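Long-range contacts in arginase, mitochondrial (Medicago truncatula, PDB 6VSS), which hydrolyses L-arginine to urea and L-ornithine with two manganese ions per subunit, and also turns agmatine into putrescine and urea: residues 52-57 with 109-114; 61-66 with 148-153; 41-46 with 114-119; 141-146 with 170-175. All coordinates share one frame; numbering follows the deposited sequence.

Contact 1 (52-57 with 109-114); sequences ELMRSL and DPRVIT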
loop_
_atom_site.group_PDB
_atom_site.type_symbol
_atom_site.label_atom_id
_atom_site.label_comp_id
_atom_site.label_asym_id
_atom_site.label_seq_id
_atom_site.Cartn_x
_atom_site.Cartn_y
_atom_site.Cartn_z
ATOM N N GLU B 52 36.433 -1.915 25.064
ATOM C CA GLU B 52 37.409 -0.895 25.532
ATOM C C GLU B 52 36.645 0.388 25.797
ATOM O O GLU B 52 36.879 1.011 26.803
ATOM C CB GLU B 52 38.461 -0.622 24.454
ATOM C CG GLU B 52 39.501 -1.719 24.322
ATOM C CD GLU B 52 40.524 -1.524 23.204
ATOM O OE1 GLU B 52 41.224 -2.519 22.867
ATOM O OE2 GLU B 52 40.646 -0.375 22.677
ATOM N N LEU B 53 35.749 0.758 24.875
ATOM C CA LEU B 53 34.976 2.000 25.045
ATOM C C LEU B 53 34.264 1.921 26.399
ATOM O O LEU B 53 34.460 2.799 27.251
ATOM C CB LEU B 53 34.009 2.160 23.875
ATOM C CG LEU B 53 33.054 3.326 24.037
ATOM C CD1 LEU B 53 33.811 4.577 24.419
ATOM C CD2 LEU B 53 32.256 3.553 22.766
ATOM N N MET B 54 33.471 0.882 26.615
ATOM C CA MET B 54 32.706 0.807 27.876
ATOM C C MET B 54 33.677 0.754 29.049
ATOM O O MET B 54 33.413 1.462 30.035
ATOM C CB MET B 54 31.811 -0.425 27.904
ATOM C CG MET B 54 30.926 -0.518 26.700
ATOM S SD MET B 54 30.099 0.992 26.208
ATOM C CE MET B 54 29.760 0.527 24.509
ATOM N N ARG B 55 34.728 -0.075 28.951
ATOM C CA ARG B 55 35.694 -0.257 30.064
ATOM C C ARG B 55 36.408 1.086 30.311
ATOM O O ARG B 55 36.910 1.310 31.442
ATOM C CB ARG B 55 36.685 -1.401 29.816
ATOM C CG ARG B 55 36.136 -2.747 30.249
ATOM C CD ARG B 55 37.108 -3.899 30.144
ATOM N NE ARG B 55 37.961 -3.865 28.971
ATOM C CZ ARG B 55 37.642 -4.342 27.769
ATOM N NH1 ARG B 55 36.444 -4.843 27.522
ATOM N NH2 ARG B 55 38.515 -4.283 26.780
ATOM N N SER B 56 36.434 1.999 29.348
ATOM C CA SER B 56 37.101 3.276 29.647
ATOM C C SER B 56 36.075 4.315 30.134
ATOM O O SER B 56 36.462 5.188 30.941
ATOM C CB SER B 56 37.951 3.687 28.517
ATOM O OG SER B 56 37.166 3.889 27.406
ATOM N N LEU B 57 34.794 4.204 29.785
ATOM C CA LEU B 57 33.772 5.102 30.386
ATOM C C LEU B 57 33.575 4.809 31.878
ATOM O O LEU B 57 33.238 5.733 32.609
ATOM C CB LEU B 57 32.462 4.891 29.647
ATOM C CG LEU B 57 32.485 5.338 28.197
ATOM C CD1 LEU B 57 31.159 4.988 27.549
ATOM C CD2 LEU B 57 32.798 6.826 28.108
ATOM N N ASP B 109 23.696 6.854 25.710
ATOM C CA ASP B 109 24.819 6.312 26.497
ATOM C C ASP B 109 25.225 4.979 25.865
ATOM O O ASP B 109 24.434 4.060 25.828
ATOM C CB ASP B 109 24.429 6.308 27.966
ATOM C CG ASP B 109 25.518 5.857 28.917
ATOM O OD1 ASP B 109 26.526 5.250 28.464
ATOM O OD2 ASP B 109 25.321 6.062 30.128
ATOM N N PRO B 110 26.463 4.813 25.335
ATOM C CA PRO B 110 26.925 3.538 24.806
ATOM C C PRO B 110 26.904 2.381 25.802
ATOM O O PRO B 110 26.882 1.241 25.372
ATOM C CB PRO B 110 28.382 3.791 24.431
ATOM C CG PRO B 110 28.420 5.259 24.159
ATOM C CD PRO B 110 27.483 5.854 25.179
ATOM N N ARG B 111 26.870 2.684 27.088
ATOM C CA ARG B 111 26.895 1.633 28.123
ATOM C C ARG B 111 25.500 1.016 28.200
ATOM O O ARG B 111 25.355 -0.036 28.725
ATOM C CB ARG B 111 27.329 2.249 29.450
ATOM C CG ARG B 111 28.727 2.844 29.418
ATOM C CD ARG B 111 29.016 3.569 30.725
ATOM N NE ARG B 111 28.134 4.715 30.862
ATOM C CZ ARG B 111 28.268 5.661 31.779
ATOM N NH1 ARG B 111 29.266 5.607 32.651
ATOM N NH2 ARG B 111 27.389 6.654 31.823
ATOM N N VAL B 112 24.500 1.704 27.687
ATOM C CA VAL B 112 23.115 1.171 27.637
ATOM C C VAL B 112 22.947 0.288 26.405
ATOM O O VAL B 112 22.302 -0.748 26.511
ATOM C CB VAL B 112 22.102 2.316 27.636
ATOM C CG1 VAL B 112 20.698 1.759 27.551
ATOM C CG2 VAL B 112 22.303 3.171 28.869
ATOM N N ILE B 113 23.448 0.714 25.256
ATOM C CA ILE B 113 23.291 -0.101 24.016
ATOM C C ILE B 113 24.375 0.271 23.013
ATOM O O ILE B 113 24.712 1.449 22.879
ATOM C CB ILE B 113 21.871 0.036 23.441
ATOM C CG1 ILE B 113 21.626 -1.036 22.378
ATOM C CG2 ILE B 113 21.650 1.469 22.911
ATOM C CD1 ILE B 113 20.283 -0.922 21.741
ATOM N N THR B 114 24.921 -0.738 22.345
ATOM C CA THR B 114 25.964 -0.507 21.344
ATOM C C THR B 114 25.776 -1.521 20.210
ATOM O O THR B 114 25.381 -2.664 20.484
ATOM C CB THR B 114 27.319 -0.536 22.065
ATOM O OG1 THR B 114 28.287 0.005 21.186
ATOM C CG2 THR B 114 27.800 -1.918 22.404
#
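The last turn and a half of helix 25-57 packs here against the Asx turn that leads into strand 113-118, outermost in the sheet of this chain. Met54 and Pro110 are the centre of the contact. The Met54 chain bends at chi2 (-45°), which swings its thioether across to the turn. CE and SD both lie against the Pro110 carbonyl, with CE 3.1 Å from Pro110 O. CE is also 3.6 Å from Thr114 CB, so the methyl fills the corner between the turn and the start of the strand. Leu57 adds a second apolar touch, its CD1 3.7 Å from Arg111 CG, while Leu53 CD2 reaches Pro110 CB more loosely. Arg111 meets Leu57 with CG and CD, while NE and NH2 turn to Asp109 and NH1 goes to Gly58 O. NE and NH2 grip the carboxylate side-on, with NH2 2.7 Å from Asp109 OD2 in a salt bridge. Asp109 OD1 takes NE on its syn lone pair and also accepts the backbone N of Arg111 at 2.9 Å, from above the carboxylate plane. Thr114 OG1 bonds Lys50 NZ. An aspartate accepting from the backbone N two residues on defines the Asx turn, here reinforced by the arginine.

Contact 2 (61-66 with 148-153); sequences AATSSL and EDPLRP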
loop_
_atom_site.group_PDB
_atom_site.type_symbol
_atom_site.label_atom_id
_atom_site.label_comp_id
_atom_site.label_asym_id
_atom_site.label_seq_id
_atom_site.Cartn_x
_atom_site.Cartn_y
_atom_site.Cartn_z
ATOM N N ALA B 61 28.230 -2.410 34.541
ATOM C CA ALA B 61 28.292 -3.839 34.864
ATOM C C ALA B 61 27.944 -4.626 33.611
ATOM O O ALA B 61 28.490 -5.709 33.460
ATOM C CB ALA B 61 27.329 -4.155 35.975
ATOM N N ALA B 62 27.047 -4.121 32.760
ATOM C CA ALA B 62 26.685 -4.850 31.522
ATOM C C ALA B 62 26.196 -3.876 30.454
ATOM O O ALA B 62 25.524 -2.849 30.809
ATOM C CB ALA B 62 25.656 -5.932 31.794
ATOM N N THR B 63 26.538 -4.194 29.201
ATOM C CA THR B 63 26.113 -3.435 28.009
ATOM C C THR B 63 25.524 -4.370 26.947
ATOM O O THR B 63 26.225 -5.272 26.412
ATOM C CB THR B 63 27.253 -2.524 27.543
ATOM O OG1 THR B 63 27.448 -1.527 28.555
ATOM C CG2 THR B 63 26.960 -1.884 26.198
ATOM N N SER B 64 24.258 -4.126 26.630
ATOM C CA SER B 64 23.529 -4.815 25.543
ATOM C C SER B 64 24.233 -4.434 24.223
ATOM O O SER B 64 24.350 -3.227 23.903
ATOM C CB SER B 64 22.026 -4.469 25.553
ATOM O OG SER B 64 21.374 -4.906 26.731
ATOM N N SER B 65 24.687 -5.444 23.493
ATOM C CA SER B 65 25.574 -5.363 22.311
ATOM C C SER B 65 24.931 -6.098 21.132
ATOM O O SER B 65 24.672 -7.341 21.237
ATOM C CB SER B 65 26.913 -5.912 22.680
ATOM O OG SER B 65 27.308 -5.263 23.876
ATOM N N LEU B 66 24.544 -5.325 20.096
ATOM C CA LEU B 66 23.786 -5.861 18.962
ATOM C C LEU B 66 24.739 -6.679 18.110
ATOM O O LEU B 66 25.715 -6.146 17.603
ATOM C CB LEU B 66 23.154 -4.711 18.182
ATOM C CG LEU B 66 22.329 -3.764 19.033
ATOM C CD1 LEU B 66 21.480 -2.823 18.182
ATOM C CD2 LEU B 66 21.450 -4.560 19.941
ATOM N N GLU B 148 34.218 -10.012 25.655
ATOM C CA GLU B 148 34.500 -8.578 25.877
ATOM C C GLU B 148 33.585 -7.994 26.953
ATOM O O GLU B 148 32.853 -7.089 26.632
ATOM C CB GLU B 148 34.315 -7.824 24.555
ATOM C CG GLU B 148 35.489 -8.006 23.622
ATOM C CD GLU B 148 36.765 -7.346 24.114
ATOM O OE1 GLU B 148 36.688 -6.421 24.953
ATOM O OE2 GLU B 148 37.825 -7.787 23.671
ATOM N N ASP B 149 33.757 -8.422 28.206
ATOM C CA ASP B 149 32.929 -7.882 29.314
ATOM C C ASP B 149 33.179 -6.372 29.358
ATOM O O ASP B 149 34.340 -5.970 29.212
ATOM C CB ASP B 149 33.329 -8.508 30.652
ATOM C CG ASP B 149 34.258 -7.627 31.474
ATOM O OD1 ASP B 149 33.760 -6.656 32.076
ATOM O OD2 ASP B 149 35.469 -7.910 31.494
ATOM N N PRO B 150 32.150 -5.518 29.532
ATOM C CA PRO B 150 30.868 -5.912 30.105
ATOM C C PRO B 150 29.801 -6.173 29.031
ATOM O O PRO B 150 28.638 -6.122 29.359
ATOM C CB PRO B 150 30.503 -4.647 30.888
ATOM C CG PRO B 150 31.009 -3.518 30.018
ATOM C CD PRO B 150 32.193 -4.083 29.258
ATOM N N LEU B 151 30.222 -6.394 27.781
ATOM C CA LEU B 151 29.265 -6.592 26.662
ATOM C C LEU B 151 28.452 -7.852 26.923
ATOM O O LEU B 151 29.040 -8.890 27.341
ATOM C CB LEU B 151 29.993 -6.756 25.334
ATOM C CG LEU B 151 30.946 -5.632 24.931
ATOM C CD1 LEU B 151 31.346 -5.821 23.479
ATOM C CD2 LEU B 151 30.321 -4.268 25.165
ATOM N N ARG B 152 27.166 -7.785 26.600
ATOM C CA ARG B 152 26.216 -8.920 26.648
ATOM C C ARG B 152 25.465 -8.956 25.302
ATOM O O ARG B 152 24.979 -7.922 24.862
ATOM C CB ARG B 152 25.315 -8.866 27.876
ATOM C CG ARG B 152 26.034 -9.121 29.189
ATOM C CD ARG B 152 25.068 -9.363 30.326
ATOM N NE ARG B 152 25.783 -9.334 31.581
ATOM C CZ ARG B 152 25.372 -9.818 32.736
ATOM N NH1 ARG B 152 24.199 -10.398 32.857
ATOM N NH2 ARG B 152 26.151 -9.710 33.791
ATOM N N PRO B 153 25.385 -10.131 24.664
ATOM C CA PRO B 153 24.847 -10.279 23.312
ATOM C C PRO B 153 23.323 -10.131 23.237
ATOM O O PRO B 153 22.599 -10.914 23.870
ATOM C CB PRO B 153 25.250 -11.704 22.936
ATOM C CG PRO B 153 25.232 -12.393 24.248
ATOM C CD PRO B 153 25.936 -11.396 25.149
HETATM O O HOH W 1 28.652 -8.081 31.979
#
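Backbone hydrogen bonds join Thr63 and Ser65 to Pro150 and Arg152, zipping parallel strands 63-69 and 151-157 together at their starts. Thr63 N donates to Pro150 O at 2.9 Å. Arg152 N donates to Thr63 O at 2.7 Å. Ser65 N follows with a bond of 2.8 Å to Arg152 O. CA-H...O contacts from Ala62, Leu151 and Ser64 run alongside them. One side chain joins this network: Ser65 OG donates to Thr63 O at 2.8 Å. Its chi1 of -51° sets OG beside its own backbone N, where it can reach back two residues.

Side-chain packing falls on both faces. Ser65 OG also rests 3.4 Å from Leu151 CB, on the face that meets Val145 of helix 131-146. On the other face, the extended Arg152 chain runs past Ala62, whose CB is 3.4 Å from Arg152 NE. Pro150, after a cis peptide bond, sets its CB against Ala61 O.

A water bridges the ends, donating to Ala61 O at 2.8 Å and to Pro150 O, and accepting from Arg152 NE. Arg152 NH1 has its salt bridge with Asp304. The buried Thr63 O is gripped twice, by Arg152 N across the strands and by Ser65 OG from the opposite face of its carbonyl plane.

Contact 3 (41-46 with 114-119); sequences TFIRER and TNVGDV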
loop_
_atom_site.group_PDB
_atom_site.type_symbol
_atom_site.label_atom_id
_atom_site.label_comp_id
_atom_site.label_asym_id
_atom_site.label_seq_id
_atom_site.Cartn_x
_atom_site.Cartn_y
_atom_site.Cartn_z
ATOM N N THR B 41 37.368 -12.492 12.836
ATOM C CA THR B 41 38.297 -11.372 13.105
ATOM C C THR B 41 37.541 -10.037 12.976
ATOM O O THR B 41 37.751 -9.206 13.821
ATOM C CB THR B 41 39.506 -11.498 12.188
ATOM O OG1 THR B 41 40.023 -12.810 12.409
ATOM C CG2 THR B 41 40.563 -10.455 12.452
ATOM N N PHE B 42 36.677 -9.818 11.978
ATOM C CA PHE B 42 35.955 -8.521 11.858
ATOM C C PHE B 42 35.121 -8.328 13.131
ATOM O O PHE B 42 35.196 -7.224 13.772
ATOM C CB PHE B 42 35.037 -8.453 10.632
ATOM C CG PHE B 42 34.273 -7.166 10.519
ATOM C CD1 PHE B 42 34.891 -6.012 10.056
ATOM C CD2 PHE B 42 32.948 -7.097 10.850
ATOM C CE1 PHE B 42 34.191 -4.818 9.931
ATOM C CE2 PHE B 42 32.246 -5.910 10.730
ATOM C CZ PHE B 42 32.875 -4.773 10.289
ATOM N N ILE B 43 34.337 -9.360 13.483
ATOM C CA ILE B 43 33.483 -9.364 14.713
ATOM C C ILE B 43 34.414 -9.180 15.917
ATOM O O ILE B 43 34.083 -8.393 16.781
ATOM C CB ILE B 43 32.564 -10.618 14.875
ATOM C CG1 ILE B 43 31.608 -10.876 13.700
ATOM C CG2 ILE B 43 31.805 -10.561 16.199
ATOM C CD1 ILE B 43 30.441 -9.914 13.580
ATOM N N ARG B 44 35.563 -9.860 15.954
ATOM C CA ARG B 44 36.499 -9.740 17.104
ATOM C C ARG B 44 36.816 -8.250 17.282
ATOM O O ARG B 44 36.719 -7.781 18.408
ATOM C CB ARG B 44 37.786 -10.576 16.953
ATOM C CG ARG B 44 38.703 -10.520 18.173
ATOM C CD ARG B 44 39.838 -11.560 18.249
ATOM N NE ARG B 44 39.441 -12.871 17.729
ATOM C CZ ARG B 44 39.843 -13.426 16.563
ATOM N NH1 ARG B 44 39.340 -14.589 16.169
ATOM N NH2 ARG B 44 40.732 -12.826 15.775
ATOM N N GLU B 45 37.159 -7.555 16.210
ATOM C CA GLU B 45 37.672 -6.156 16.266
ATOM C C GLU B 45 36.534 -5.193 16.611
ATOM O O GLU B 45 36.772 -4.200 17.328
ATOM C CB GLU B 45 38.312 -5.742 14.942
ATOM C CG GLU B 45 39.569 -6.541 14.596
ATOM C CD GLU B 45 40.688 -6.304 15.578
ATOM O OE1 GLU B 45 40.699 -5.197 16.165
ATOM O OE2 GLU B 45 41.547 -7.228 15.761
ATOM N N ARG B 46 35.319 -5.468 16.145
ATOM C CA ARG B 46 34.215 -4.554 16.536
ATOM C C ARG B 46 33.935 -4.779 18.014
ATOM O O ARG B 46 33.710 -3.783 18.727
ATOM C CB ARG B 46 33.020 -4.749 15.608
ATOM C CG ARG B 46 33.289 -4.167 14.233
ATOM C CD ARG B 46 32.875 -2.703 14.155
ATOM N NE ARG B 46 31.510 -2.430 14.562
ATOM C CZ ARG B 46 31.084 -1.263 15.022
ATOM N NH1 ARG B 46 31.896 -0.206 15.055
ATOM N NH2 ARG B 46 29.817 -1.135 15.377
ATOM N N THR B 114 24.921 -0.738 22.345
ATOM C CA THR B 114 25.964 -0.507 21.344
ATOM C C THR B 114 25.776 -1.521 20.210
ATOM O O THR B 114 25.381 -2.664 20.484
ATOM C CB THR B 114 27.319 -0.536 22.065
ATOM O OG1 THR B 114 28.287 0.005 21.186
ATOM C CG2 THR B 114 27.800 -1.918 22.404
ATOM N N ASN B 115 26.197 -1.155 19.005
ATOM C CA ASN B 115 26.209 -2.073 17.843
ATOM C C ASN B 115 27.578 -2.737 17.735
ATOM O O ASN B 115 28.547 -2.021 17.718
ATOM C CB ASN B 115 25.891 -1.338 16.552
ATOM C CG ASN B 115 25.764 -2.304 15.389
ATOM O OD1 ASN B 115 25.352 -3.463 15.544
ATOM N ND2 ASN B 115 26.145 -1.854 14.216
ATOM N N VAL B 116 27.647 -4.044 17.599
ATOM C CA VAL B 116 28.910 -4.754 17.260
ATOM C C VAL B 116 28.906 -4.952 15.743
ATOM O O VAL B 116 29.717 -4.318 15.069
ATOM C CB VAL B 116 29.049 -6.082 18.019
ATOM C CG1 VAL B 116 30.133 -6.972 17.416
ATOM C CG2 VAL B 116 29.313 -5.862 19.499
ATOM N N GLY B 117 27.917 -5.676 15.209
ATOM C CA GLY B 117 27.711 -5.759 13.752
ATOM C C GLY B 117 27.053 -7.057 13.336
ATOM O O GLY B 117 26.449 -7.682 14.176
ATOM N N ASP B 118 27.128 -7.384 12.048
ATOM C CA ASP B 118 26.384 -8.472 11.424
ATOM C C ASP B 118 27.407 -9.550 11.088
ATOM O O ASP B 118 28.453 -9.222 10.526
ATOM C CB ASP B 118 25.610 -7.979 10.201
ATOM C CG ASP B 118 24.408 -7.125 10.524
ATOM O OD1 ASP B 118 24.179 -6.839 11.690
ATOM O OD2 ASP B 118 23.701 -6.767 9.595
ATOM N N VAL B 119 27.120 -10.787 11.458
ATOM C CA VAL B 119 27.789 -11.969 10.854
ATOM C C VAL B 119 27.376 -12.022 9.383
ATOM O O VAL B 119 26.187 -12.174 9.114
ATOM C CB VAL B 119 27.397 -13.285 11.531
ATOM C CG1 VAL B 119 28.057 -14.474 10.820
ATOM C CG2 VAL B 119 27.706 -13.254 13.024
#
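Arg46 and Ile43 reach from helix 25-57 to different parts of strand 113-118, outermost in the sheet of this chain, and the helix segment runs antiparallel to the strand. Arg46 curls round the Val116 carbonyl oxygen and meets it edge-on. Bends at chi2 (-89°) and chi3 fold its chain, so that CB, CG and CD all lie close to the oxygen. NE donates to Val116 O at 2.7 Å, with an N-H...O angle of 156°, and lies in the carbonyl plane. NH2 adds a weak bond to the same oxygen.

Ile43 sits one turn earlier and makes the apolar half. Its CG2 is 4.1 Å from Val116 CG1, the two side chains crossing at about a right angle. Its other branch, bent at chi2, carries CD1 farther along the strand, 3.7 Å from Asp118 O and 4.4 Å from Val119 CG2. Gly117 has no side chain, and the strand backbone comes close to the helix there, beside Ile43 CD1. On the helix itself, Arg46 CG lies 4.0 Å above one face of the Phe42 ring, toward its rim.

Arg46 NH2 also forms a salt bridge with Asp126 of the second subunit. Glu45 pairs with Arg34 of that subunit. One buried arginine therefore serves a strand carbonyl and an intersubunit carboxylate together, and this shared grip links the outermost strand of this chain to the interface with the second subunit.

Contact 4 (141-146 with 170-175); sequences SVKLVM and VSEKLG
Helices 131-146 and 163-174 run in roughly the same direction here, their segment axes 9.9 Å apart at closest and crossing at -44°. Lys143 and Lys173 bring the backbones nearest. Met146 carries much of the apolar contact. Its chain is extended to SD and then bends at chi3 (74°), which turns the methyl toward the next turn of the partner helix. SD lies 3.8 Å from Val170 CA, and CE lies 3.9 Å from Leu174 CD2, with the Met146 and Leu174 side chains at about a right angle. The Met146 and Lys173 chains lie alongside and run opposite ways; Met146 CB is 4.0 Å from Lys173 CD. Deeper in, Val142 CG1 touches Val170 CG2 at 4.2 Å.

The polar contact lies farther out. Lys143 extends fully beyond CG and ends with NZ 2.9 Å from Glu172 OE1 in a salt bridge. The ammonium comes to the anti side of the carboxylate, 28° out of its plane. Lys173 does not share this carboxylate. Its bent chain brings its NZ beside Lys143 CB, where it pairs with Asp147, just past the end of helix 131-146. Lys143 NZ and Lys173 NZ stay 5.9 Å apart, each beside its own acid, which would probably offset their like charges. Gly175, with positive phi, ends helix 163-174 in a Schellman motif.

Helix 131-146 precedes strand 151-157 and helix 163-174 follows it; Val142 and Met146 rest on Pro153, and Val145 on Leu151. Val142 also reaches Leu67 of strand 63-69, while Leu144 packs on Leu40 and Arg44 of helix 25-57.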
loop_
_atom_site.group_PDB
_atom_site.type_symbol
_atom_site.label_atom_id
_atom_site.label_comp_id
_atom_site.label_asym_id
_atom_site.label_seq_id
_atom_site.Cartn_x
_atom_site.Cartn_y
_atom_site.Cartn_z
ATOM N N SER B 141 30.757 -16.188 17.077
ATOM C CA SER B 141 30.380 -14.756 17.076
ATOM C C SER B 141 29.850 -14.346 18.444
ATOM O O SER B 141 30.369 -13.360 19.015
ATOM C CB SER B 141 29.424 -14.453 15.978
ATOM O OG SER B 141 30.113 -14.629 14.743
ATOM N N VAL B 142 28.898 -15.098 18.973
ATOM C CA VAL B 142 28.315 -14.815 20.314
ATOM C C VAL B 142 29.425 -14.805 21.360
ATOM O O VAL B 142 29.454 -13.867 22.133
ATOM C CB VAL B 142 27.176 -15.789 20.682
ATOM C CG1 VAL B 142 26.694 -15.537 22.093
ATOM C CG2 VAL B 142 26.001 -15.702 19.705
ATOM N N LYS B 143 30.356 -15.759 21.295
ATOM C CA LYS B 143 31.413 -15.945 22.322
ATOM C C LYS B 143 32.389 -14.766 22.282
ATOM O O LYS B 143 32.825 -14.322 23.383
ATOM C CB LYS B 143 32.121 -17.295 22.111
ATOM C CG LYS B 143 31.273 -18.511 22.431
ATOM C CD LYS B 143 32.029 -19.857 22.389
ATOM C CE LYS B 143 31.116 -20.981 22.833
ATOM N NZ LYS B 143 31.763 -22.309 22.786
ATOM N N LEU B 144 32.695 -14.275 21.071
ATOM C CA LEU B 144 33.565 -13.103 20.853
ATOM C C LEU B 144 32.928 -11.870 21.525
ATOM O O LEU B 144 33.704 -11.130 22.135
ATOM C CB LEU B 144 33.868 -12.908 19.355
ATOM C CG LEU B 144 34.780 -13.980 18.722
ATOM C CD1 LEU B 144 34.768 -13.936 17.204
ATOM C CD2 LEU B 144 36.235 -13.851 19.210
ATOM N N VAL B 145 31.595 -11.698 21.524
ATOM C CA VAL B 145 30.950 -10.547 22.250
ATOM C C VAL B 145 31.046 -10.788 23.769
ATOM O O VAL B 145 31.434 -9.890 24.543
ATOM C CB VAL B 145 29.492 -10.322 21.793
ATOM C CG1 VAL B 145 28.811 -9.207 22.567
ATOM C CG2 VAL B 145 29.417 -10.053 20.317
ATOM N N MET B 146 30.788 -12.009 24.187
ATOM C CA MET B 146 30.705 -12.358 25.620
ATOM C C MET B 146 32.087 -12.212 26.240
ATOM O O MET B 146 32.133 -11.842 27.436
ATOM C CB MET B 146 30.207 -13.787 25.819
ATOM C CG MET B 146 28.784 -13.949 25.396
ATOM S SD MET B 146 28.123 -15.566 25.819
ATOM C CE MET B 146 27.952 -15.306 27.585
ATOM N N VAL B 170 25.915 -19.172 24.669
ATOM C CA VAL B 170 25.763 -18.521 25.997
ATOM C C VAL B 170 26.034 -19.539 27.118
ATOM O O VAL B 170 26.817 -19.247 28.022
ATOM C CB VAL B 170 24.387 -17.887 26.160
ATOM C CG1 VAL B 170 24.225 -17.423 27.579
ATOM C CG2 VAL B 170 24.171 -16.727 25.182
ATOM N N SER B 171 25.390 -20.688 27.044
ATOM C CA SER B 171 25.439 -21.793 28.025
ATOM C C SER B 171 26.849 -22.352 28.126
ATOM O O SER B 171 27.264 -22.688 29.246
ATOM C CB SER B 171 24.498 -22.894 27.646
ATOM O OG SER B 171 24.535 -23.952 28.606
ATOM N N GLU B 172 27.499 -22.557 26.989
ATOM C CA GLU B 172 28.833 -23.187 26.948
ATOM C C GLU B 172 29.805 -22.168 27.533
ATOM O O GLU B 172 30.641 -22.569 28.359
ATOM C CB GLU B 172 29.239 -23.556 25.530
ATOM C CG GLU B 172 28.620 -24.812 25.003
ATOM C CD GLU B 172 28.921 -25.028 23.537
ATOM O OE1 GLU B 172 29.468 -24.118 22.898
ATOM O OE2 GLU B 172 28.616 -26.121 23.034
ATOM N N LYS B 173 29.670 -20.889 27.163
ATOM C CA LYS B 173 30.577 -19.866 27.722
ATOM C C LYS B 173 30.286 -19.677 29.220
ATOM O O LYS B 173 31.255 -19.478 29.960
ATOM C CB LYS B 173 30.556 -18.551 26.949
ATOM C CG LYS B 173 31.425 -17.458 27.591
ATOM C CD LYS B 173 32.530 -16.906 26.719
ATOM C CE LYS B 173 33.707 -17.844 26.661
ATOM N NZ LYS B 173 34.408 -17.760 25.361
ATOM N N LEU B 174 29.033 -19.722 29.689
ATOM C CA LEU B 174 28.769 -19.450 31.131
ATOM C C LEU B 174 29.164 -20.677 31.943
ATOM O O LEU B 174 29.409 -20.508 33.137
ATOM C CB LEU B 174 27.321 -19.039 31.375
ATOM C CG LEU B 174 26.951 -17.652 30.845
ATOM C CD1 LEU B 174 25.586 -17.197 31.337
ATOM C CD2 LEU B 174 27.990 -16.637 31.237
ATOM N N GLY B 175 29.249 -21.826 31.284
ATOM C CA GLY B 175 29.467 -23.146 31.897
ATOM C C GLY B 175 28.210 -23.736 32.515
ATOM O O GLY B 175 28.339 -24.415 33.514
#

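Overall arrangement
From the N terminus, helix 25-57 comes first and meets strand 113-118, outermost in this chain's sheet, twice. Contact 3 closes the longer loop, and contact 1, nearer the helix end, is nested inside it; they share Thr114. Contact 2 closes the loop from strand 63-69 to strand 151-157 and crosses both. Backbone bonds between Thr114 and Leu66 join the three in one parallel sheet. Contact 4 follows contacts 1 and 3 in series but crosses contact 2. It closes the shorter loop from helix 131-146 over strand 151-157 to helix 163-174. Met146 and Val145 pack on contact 2, Ser141 on Val119 of contact 3. Contacts 1 and 3 also touch the second subunit.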